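Local coordinates for protein L-amino acid deaminase (Proteus vulgaris, PDB 5I39) that binds FAD and probably carries out the flavin-dependent oxidative deamination of L-amino acids as a membrane-bound enzyme, at residues 384-389 with 395-400; 358-363 with 388-393; 283-286 with 292-295; 105-108 with 113-116. All blocks are in the same frame, centred on the assembly; numbering follows the deposited sequence.

Contact 1: residues 384-389 with 395-400; sequences AELTAD and KPVLDP
Asp389 OD2 accepts the backbone N-H of Val397 at 2.9 Å. The bond is rather bent, 137° at the hydrogen, and it reaches the carboxylate on its anti side, 24° out of plane. A water lies 2.7 Å from Lys395 O and 3.3 Å from Asp389 OD2, where any bond is weak. The sister oxygen, OD1, forms a salt bridge with Arg59, so the buried carboxylate is held at both ends, and the nearby arginine would probably keep it ionised. Aspartate suits the place because its short chain brings an acceptor from the helix to the loop backbone.

One turn earlier, Glu385 reaches past Val397 with CG anti to the backbone N (chi1 -176°) and the chain straight beyond. Val397 CG2 therefore sits 3.5 Å from Glu385 OE1, whose charge is answered by Arg102. Leu386, next along the helix, supplies the apolar contact. Its CD1 branch meets Pro396 CB at 3.6 Å and Pro400 CB at 4.3 Å, while its CB lies 3.9 Å from Val397 CG1. This is a chain reversal: beyond helix 376-392 the C-terminal loop turns back along the helix in the FAD-binding, Rossmann-type part of the fold.

Contact 2: residues 358-363 with 388-393; sequences ISEVKE and ADLLLG
Leu390 CD1 stands above the plane of the peptide group joining Ile358 to Ser359, displaced toward its outer edge, 3.5 Å from Ile358 O and 3.8 Å from Ser359 N. The other flat group, the Glu360 carboxylate, is approached at OE2 by a water that also donates to Leu390 O at 2.7 Å. Leu390 has its CG beside the backbone N and anti to the carbonyl carbon (chi1 -68°), an arrangement that carries the CD1 branch to the strand. There it also meets Ile358 CG2 at 4.2 Å, the two side chains crossing at about a right angle. The extended chain of Glu360 crosses the same leucine obliquely, its CG 4.2 Å from Leu390 CB, while its charged end stays exposed. Strand 358-360 and helix 388-392 run almost exactly parallel, 3° apart, with 8.1 Å between their axes, as a helix lying on a sheet. Within the strand, Ser359 OG donates to Glu360 O and accepts from Leu405 N. A carboxylate, if ionised, and a carbonyl are both acceptors, and the water can bridge them by donating to each, weakly to Glu360 OE2; the direct contact is left to Leu390 against Ile358 and the CG of Glu360.

Contact 3: residues 283-286 with 292-295; sequences IFFR and TYAT
Thr295 OG1 donates to Phe284 O at 2.7 Å, nearly along the C=O axis. With chi1 at -179°, OG1 stands opposite the threonine's own N, which is what turns the hydroxyl to the neighbouring strand. Next to it, Arg286 and Ala294 form a hydrogen-bonded antiparallel pair: Arg286 N to Ala294 O and Ala294 N to Arg286 O, both 2.9 Å. Alanine suits this pair because its small methyl lets the guanidinium pass close by, with Arg286 NH2 3.5 Å from Ala294 CB. On the other face of the sheet the side chains of Phe285 and Tyr293 run side by side, Phe285 CD1 3.7 Å from Tyr293 CD2, their ring planes inclined at 64°.

The two segments are the arms of a beta hairpin, 283-287 with 293-295, within the large mixed sheet. Around the aromatic pair, Phe335 presents edge-to-face contacts to both rings, Phe332 meets Phe285 likewise, and Gly274 N bonds to Tyr293 OH. The bend at chi3 in Arg286 directs its guanidinium to Tyr80 O, Ser183 and a salt bridge with Asp185. Tyr80 is itself an FAD-binding residue, and the arginine side chain comes within about 6 Å of the cofactor.

Contact 4: residues 105-108 with 113-116; sequences EMNA and DTTY
Asn107 leaves CB with CG anti to the carbonyl carbon (chi1 -67°), which brings its amide over the loop at Thr114. CG stands 3.8 Å from Thr114 N. Beyond it the amide splits its work: OD1 takes two bonds from one residue, Thr114 OG1 at 2.7 Å and Thr114 N at 2.9 Å. The hydroxyl is tilted 18° from the carbonyl plane, whereas the backbone N-H comes from above it, 45° out. ND2 gives a weak bond to Tyr116 O, 3.5 Å long. Asparagine suits the spot because one flat group can accept and donate together.

Thr114 OG1 passes the chain of bonds on. While giving its proton to Asn107 it accepts from Tyr116 N at 3.0 Å, an ST turn. Asp113 OD1 meanwhile accepts from Thr115 N at 2.8 Å, an Asx turn, so two overlapping turns fix the bend at Thr115, where phi is positive. The methyl of Thr114 faces Met106, a selenomethionine, its CG2 3.9 Å from Met106 CG. Both side chains rest on Met193 of helix 189-199, while Tyr116 meets Trp103 of helix 90-103, so the loop is wedged between these helices just before strand 117-123.

How the contacts relate
Contacts 1 and 2 are neighbours on helix 376-392, sharing Ala388 and Asp389, with centres 9 Å apart. Leu386 CD2 packs on Ile358 CG2 at 3.8 Å, joining helix to strand 357-360, and Pro400 CB on Leu390 CD2 at 4.0 Å brings in the C-terminal loop. Contact 3 lies on the opposite side of the chain's centre, about 33 Å from contact 1 between centres. Contact 4 comes within about 6 Å of contact 3 at their nearest atoms, and Asp185 connects them, bonding to Arg286 by its carboxylate and to Thr115 by its backbone N. Distances from bound FAD differ: the side chains of Arg286, Tyr116, Ile358 and Leu386 are about 6, 9, 10 and 14 Å away.

Contact 1: residues 384-389 with 395-400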
# COMPACT_ATOMS: atom_id res chain seq x y z
N ALA A 384 7.74 -3.02 7.04
CA ALA A 384 8.55 -2.09 7.84
C ALA A 384 9.35 -2.83 8.90
O ALA A 384 10.56 -2.61 9.05
CB ALA A 384 7.66 -1.06 8.51
N GLU A 385 8.68 -3.71 9.65
CA GLU A 385 9.36 -4.50 10.67
C GLU A 385 10.43 -5.40 10.06
O GLU A 385 11.55 -5.48 10.58
CB GLU A 385 8.38 -5.33 11.48
CG GLU A 385 9.06 -6.10 12.61
CD GLU A 385 8.12 -6.92 13.46
OE1 GLU A 385 6.90 -6.92 13.19
OE2 GLU A 385 8.60 -7.58 14.39
N LEU A 386 10.08 -6.10 8.98
CA LEU A 386 11.03 -6.99 8.32
C LEU A 386 12.25 -6.23 7.80
O LEU A 386 13.38 -6.71 7.93
CB LEU A 386 10.36 -7.78 7.19
CG LEU A 386 11.27 -8.77 6.46
CD1 LEU A 386 11.90 -9.81 7.39
CD2 LEU A 386 10.48 -9.46 5.36
N THR A 387 12.02 -5.06 7.22
CA THR A 387 13.11 -4.24 6.70
C THR A 387 14.08 -3.87 7.82
O THR A 387 15.30 -3.98 7.67
CB THR A 387 12.56 -2.98 6.03
OG1 THR A 387 11.77 -3.36 4.90
CG2 THR A 387 13.68 -2.08 5.54
N ALA A 388 13.53 -3.43 8.95
CA ALA A 388 14.35 -3.10 10.11
C ALA A 388 15.09 -4.33 10.65
O ALA A 388 16.27 -4.24 10.99
CB ALA A 388 13.50 -2.45 11.19
N ASP A 389 14.41 -5.47 10.70
CA ASP A 389 15.04 -6.72 11.14
C ASP A 389 16.24 -7.05 10.25
O ASP A 389 17.32 -7.40 10.75
CB ASP A 389 14.07 -7.91 11.08
CG ASP A 389 12.93 -7.82 12.08
OD1 ASP A 389 13.02 -7.04 13.06
OD2 ASP A 389 11.94 -8.55 11.88
N LYS A 395 16.68 -11.67 14.20
CA LYS A 395 15.81 -12.77 13.78
C LYS A 395 14.58 -12.14 13.11
O LYS A 395 13.93 -11.32 13.73
CB LYS A 395 15.36 -13.60 14.98
CG LYS A 395 16.47 -14.36 15.70
CD LYS A 395 15.95 -15.19 16.87
CE LYS A 395 15.31 -14.32 17.94
NZ LYS A 395 15.08 -15.07 19.20
N PRO A 396 14.30 -12.49 11.84
CA PRO A 396 13.28 -11.75 11.09
C PRO A 396 11.84 -12.15 11.41
O PRO A 396 11.56 -13.32 11.70
CB PRO A 396 13.63 -12.06 9.64
CG PRO A 396 14.25 -13.40 9.68
CD PRO A 396 15.01 -13.47 10.98
N VAL A 397 10.92 -11.19 11.32
CA VAL A 397 9.51 -11.41 11.67
C VAL A 397 8.82 -12.45 10.77
O VAL A 397 7.98 -13.22 11.23
CB VAL A 397 8.71 -10.08 11.69
CG1 VAL A 397 8.69 -9.39 10.32
CG2 VAL A 397 7.29 -10.29 12.21
N LEU A 398 9.16 -12.44 9.48
CA LEU A 398 8.68 -13.44 8.54
C LEU A 398 9.86 -13.98 7.76
O LEU A 398 10.94 -13.37 7.76
CB LEU A 398 7.63 -12.85 7.58
CG LEU A 398 6.25 -12.47 8.16
CD1 LEU A 398 5.41 -11.80 7.09
CD2 LEU A 398 5.52 -13.67 8.74
N ASP A 399 9.65 -15.12 7.11
CA ASP A 399 10.62 -15.72 6.21
C ASP A 399 11.01 -14.70 5.13
O ASP A 399 10.15 -14.31 4.34
CB ASP A 399 10.02 -16.98 5.57
CG ASP A 399 10.97 -17.68 4.60
OD1 ASP A 399 12.17 -17.34 4.54
OD2 ASP A 399 10.49 -18.59 3.89
N PRO A 400 12.29 -14.25 5.12
CA PRO A 400 12.69 -13.24 4.14
C PRO A 400 13.07 -13.79 2.76
O PRO A 400 13.22 -13.00 1.83
CB PRO A 400 13.90 -12.59 4.80
CG PRO A 400 14.51 -13.68 5.60
CD PRO A 400 13.41 -14.60 6.02
O HOH W 1 11.56 -10.41 14.62

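Contact 2: residues 358-363 with 388-393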
# COMPACT_ATOMS: atom_id res chain seq x y z
N ILE A 358 12.17 -7.03 -0.35
CA ILE A 358 12.44 -6.58 1.01
C ILE A 358 13.71 -7.34 1.37
O ILE A 358 13.64 -8.53 1.67
CB ILE A 358 11.31 -6.93 2.00
CG1 ILE A 358 9.96 -6.38 1.51
CG2 ILE A 358 11.63 -6.39 3.38
CD1 ILE A 358 8.76 -7.09 2.12
N SER A 359 14.86 -6.68 1.29
CA SER A 359 16.11 -7.42 1.16
C SER A 359 17.34 -6.66 1.61
O SER A 359 17.41 -5.45 1.47
CB SER A 359 16.29 -7.82 -0.31
OG SER A 359 17.36 -8.73 -0.48
N GLU A 360 18.32 -7.42 2.10
CA GLU A 360 19.68 -6.93 2.19
C GLU A 360 20.27 -6.82 0.79
O GLU A 360 19.77 -7.41 -0.17
CB GLU A 360 20.55 -7.89 3.01
CG GLU A 360 20.12 -8.04 4.46
CD GLU A 360 21.06 -8.92 5.25
OE1 GLU A 360 22.24 -8.54 5.40
OE2 GLU A 360 20.63 -9.99 5.73
N VAL A 361 21.35 -6.06 0.70
CA VAL A 361 22.09 -5.86 -0.54
C VAL A 361 23.53 -6.23 -0.21
O VAL A 361 24.22 -5.50 0.50
CB VAL A 361 21.97 -4.41 -1.04
CG1 VAL A 361 22.78 -4.19 -2.31
CG2 VAL A 361 20.51 -4.05 -1.28
N LYS A 362 23.98 -7.38 -0.72
CA LYS A 362 25.32 -7.90 -0.39
C LYS A 362 26.45 -6.94 -0.78
O LYS A 362 27.48 -6.89 -0.12
CB LYS A 362 25.54 -9.30 -0.99
CG LYS A 362 25.58 -9.39 -2.51
CD LYS A 362 25.78 -10.82 -3.01
CE LYS A 362 24.61 -11.73 -2.68
NZ LYS A 362 24.68 -13.04 -3.39
N GLU A 363 26.24 -6.16 -1.84
CA GLU A 363 27.21 -5.18 -2.32
C GLU A 363 27.41 -4.00 -1.34
O GLU A 363 28.46 -3.35 -1.35
CB GLU A 363 26.78 -4.64 -3.69
CG GLU A 363 26.77 -5.68 -4.81
CD GLU A 363 25.48 -6.48 -4.92
OE1 GLU A 363 24.61 -6.41 -4.02
OE2 GLU A 363 25.33 -7.21 -5.93
N ALA A 388 13.53 -3.43 8.95
CA ALA A 388 14.35 -3.10 10.11
C ALA A 388 15.09 -4.33 10.65
O ALA A 388 16.27 -4.24 10.99
CB ALA A 388 13.50 -2.45 11.19
N ASP A 389 14.41 -5.47 10.70
CA ASP A 389 15.04 -6.72 11.14
C ASP A 389 16.24 -7.05 10.25
O ASP A 389 17.32 -7.40 10.75
CB ASP A 389 14.07 -7.91 11.08
CG ASP A 389 12.93 -7.82 12.08
OD1 ASP A 389 13.02 -7.04 13.06
OD2 ASP A 389 11.94 -8.55 11.88
N LEU A 390 16.06 -6.95 8.94
CA LEU A 390 17.14 -7.24 8.00
C LEU A 390 18.29 -6.25 8.14
O LEU A 390 19.46 -6.65 8.14
CB LEU A 390 16.63 -7.24 6.56
CG LEU A 390 15.67 -8.38 6.20
CD1 LEU A 390 15.14 -8.17 4.79
CD2 LEU A 390 16.34 -9.74 6.31
N LEU A 391 17.97 -4.97 8.29
CA LEU A 391 18.99 -3.94 8.48
C LEU A 391 19.85 -4.22 9.71
O LEU A 391 21.07 -4.08 9.67
CB LEU A 391 18.33 -2.56 8.62
CG LEU A 391 19.26 -1.36 8.84
CD1 LEU A 391 20.16 -1.13 7.64
CD2 LEU A 391 18.44 -0.12 9.15
N LEU A 392 19.19 -4.62 10.79
CA LEU A 392 19.84 -4.76 12.08
C LEU A 392 20.36 -6.17 12.37
O LEU A 392 21.00 -6.38 13.39
CB LEU A 392 18.88 -4.29 13.18
CG LEU A 392 18.40 -2.83 13.02
CD1 LEU A 392 17.33 -2.50 14.04
CD2 LEU A 392 19.55 -1.83 13.12
N GLY A 393 20.10 -7.12 11.47
CA GLY A 393 20.53 -8.50 11.67
C GLY A 393 19.76 -9.26 12.74
O GLY A 393 20.28 -10.23 13.29
O HOH W 2 19.95 -9.31 8.44

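Contact 3: residues 283-286 with 292-295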
# COMPACT_ATOMS: atom_id res chain seq x y z
N ILE A 283 -16.57 -4.66 -12.50
CA ILE A 283 -17.26 -3.72 -11.62
C ILE A 283 -16.62 -3.79 -10.23
O ILE A 283 -16.72 -4.81 -9.54
CB ILE A 283 -18.77 -4.02 -11.54
CG1 ILE A 283 -19.38 -3.97 -12.95
CG2 ILE A 283 -19.47 -3.01 -10.63
CD1 ILE A 283 -20.78 -4.53 -13.07
N PHE A 284 -15.97 -2.70 -9.84
CA PHE A 284 -15.20 -2.64 -8.60
C PHE A 284 -15.49 -1.33 -7.89
O PHE A 284 -15.31 -0.27 -8.48
CB PHE A 284 -13.69 -2.71 -8.89
CG PHE A 284 -13.31 -3.86 -9.77
CD1 PHE A 284 -13.37 -5.16 -9.29
CD2 PHE A 284 -12.91 -3.65 -11.08
CE1 PHE A 284 -13.04 -6.24 -10.10
CE2 PHE A 284 -12.57 -4.72 -11.90
CZ PHE A 284 -12.63 -6.02 -11.41
N PHE A 285 -15.93 -1.41 -6.64
CA PHE A 285 -16.06 -0.20 -5.83
C PHE A 285 -15.81 -0.45 -4.36
O PHE A 285 -15.90 -1.59 -3.88
CB PHE A 285 -17.41 0.49 -6.05
CG PHE A 285 -18.60 -0.34 -5.67
CD1 PHE A 285 -19.06 -0.37 -4.36
CD2 PHE A 285 -19.29 -1.06 -6.63
CE1 PHE A 285 -20.18 -1.12 -4.02
CE2 PHE A 285 -20.41 -1.81 -6.30
CZ PHE A 285 -20.86 -1.83 -4.99
N ARG A 286 -15.49 0.63 -3.66
CA ARG A 286 -15.14 0.60 -2.25
C ARG A 286 -15.61 1.88 -1.58
O ARG A 286 -15.21 2.97 -1.99
CB ARG A 286 -13.62 0.47 -2.08
CG ARG A 286 -13.16 0.56 -0.63
CD ARG A 286 -11.66 0.64 -0.51
NE ARG A 286 -11.10 1.85 -1.10
CZ ARG A 286 -11.07 3.05 -0.53
NH1 ARG A 286 -11.60 3.28 0.68
NH2 ARG A 286 -10.51 4.05 -1.19
N THR A 292 -18.00 8.65 0.28
CA THR A 292 -17.68 8.66 -1.14
C THR A 292 -17.27 7.23 -1.54
O THR A 292 -17.06 6.38 -0.68
CB THR A 292 -16.56 9.66 -1.48
OG1 THR A 292 -15.37 9.34 -0.75
CG2 THR A 292 -16.99 11.09 -1.14
N TYR A 293 -17.17 6.98 -2.84
CA TYR A 293 -16.83 5.66 -3.36
C TYR A 293 -15.67 5.71 -4.34
O TYR A 293 -15.72 6.41 -5.36
CB TYR A 293 -18.03 5.01 -4.04
CG TYR A 293 -19.01 4.39 -3.07
CD1 TYR A 293 -19.90 5.19 -2.36
CD2 TYR A 293 -19.03 3.02 -2.85
CE1 TYR A 293 -20.80 4.64 -1.46
CE2 TYR A 293 -19.92 2.45 -1.95
CZ TYR A 293 -20.81 3.26 -1.26
OH TYR A 293 -21.69 2.70 -0.37
N ALA A 294 -14.64 4.93 -4.03
CA ALA A 294 -13.57 4.65 -4.96
C ALA A 294 -14.05 3.60 -5.96
O ALA A 294 -14.75 2.67 -5.60
CB ALA A 294 -12.35 4.14 -4.21
N THR A 295 -13.67 3.77 -7.22
CA THR A 295 -14.01 2.81 -8.27
C THR A 295 -13.00 2.93 -9.41
O THR A 295 -12.27 3.90 -9.49
CB THR A 295 -15.45 3.02 -8.81
OG1 THR A 295 -15.75 2.05 -9.82
CG2 THR A 295 -15.64 4.42 -9.38

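Contact 4: residues 105-108 with 113-116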
# COMPACT_ATOMS: atom_id res chain seq x y z
N GLU A 105 -4.99 -2.15 14.40
CA GLU A 105 -4.44 -1.45 15.57
C GLU A 105 -4.09 0.01 15.31
O GLU A 105 -3.72 0.72 16.24
CB GLU A 105 -3.16 -2.16 16.03
CG GLU A 105 -3.35 -3.63 16.41
CD GLU A 105 -2.06 -4.40 16.59
OE1 GLU A 105 -1.00 -3.96 16.11
OE2 GLU A 105 -2.11 -5.48 17.19
N MSE A 106 -4.18 0.48 14.06
CA MSE A 106 -3.50 1.73 13.67
C MSE A 106 -4.15 2.98 14.22
O MSE A 106 -3.44 3.88 14.67
CB MSE A 106 -3.35 1.84 12.16
CG MSE A 106 -2.25 2.82 11.75
SE MSE A 106 -0.45 2.15 12.14
CE MSE A 106 -0.41 0.76 10.74
N ASN A 107 -5.47 3.07 14.18
CA ASN A 107 -6.12 4.26 14.74
C ASN A 107 -5.84 4.40 16.24
O ASN A 107 -5.63 5.51 16.73
CB ASN A 107 -7.63 4.26 14.49
CG ASN A 107 -7.99 4.41 13.03
OD1 ASN A 107 -7.16 4.81 12.20
ND2 ASN A 107 -9.24 4.12 12.70
N ALA A 108 -5.81 3.27 16.94
CA ALA A 108 -5.44 3.28 18.36
C ALA A 108 -3.97 3.62 18.59
O ALA A 108 -3.64 4.21 19.61
CB ALA A 108 -5.79 1.94 19.00
N ASP A 113 -7.66 9.34 13.38
CA ASP A 113 -8.28 8.48 12.38
C ASP A 113 -7.44 8.46 11.09
O ASP A 113 -7.30 9.47 10.42
CB ASP A 113 -9.70 8.97 12.10
CG ASP A 113 -10.53 8.02 11.26
OD1 ASP A 113 -10.05 6.93 10.86
OD2 ASP A 113 -11.70 8.38 10.98
N THR A 114 -6.92 7.28 10.75
CA THR A 114 -6.19 7.10 9.49
C THR A 114 -7.11 6.90 8.29
O THR A 114 -6.63 6.88 7.16
CB THR A 114 -5.28 5.86 9.56
OG1 THR A 114 -6.09 4.68 9.71
CG2 THR A 114 -4.28 5.97 10.71
N THR A 115 -8.42 6.75 8.57
CA THR A 115 -9.48 6.23 7.68
C THR A 115 -9.52 4.71 7.58
O THR A 115 -10.41 4.18 6.91
CB THR A 115 -9.57 6.86 6.27
OG1 THR A 115 -8.47 6.44 5.45
CG2 THR A 115 -9.64 8.37 6.35
N TYR A 116 -8.62 3.99 8.25
CA TYR A 116 -8.69 2.54 8.18
C TYR A 116 -10.00 2.05 8.79
O TYR A 116 -10.38 2.49 9.88
CB TYR A 116 -7.52 1.84 8.88
CG TYR A 116 -7.52 0.35 8.56
CD1 TYR A 116 -7.05 -0.10 7.33
CD2 TYR A 116 -8.02 -0.59 9.45
CE1 TYR A 116 -7.05 -1.44 6.99
CE2 TYR A 116 -8.03 -1.94 9.13
CZ TYR A 116 -7.54 -2.36 7.90
OH TYR A 116 -7.51 -3.70 7.56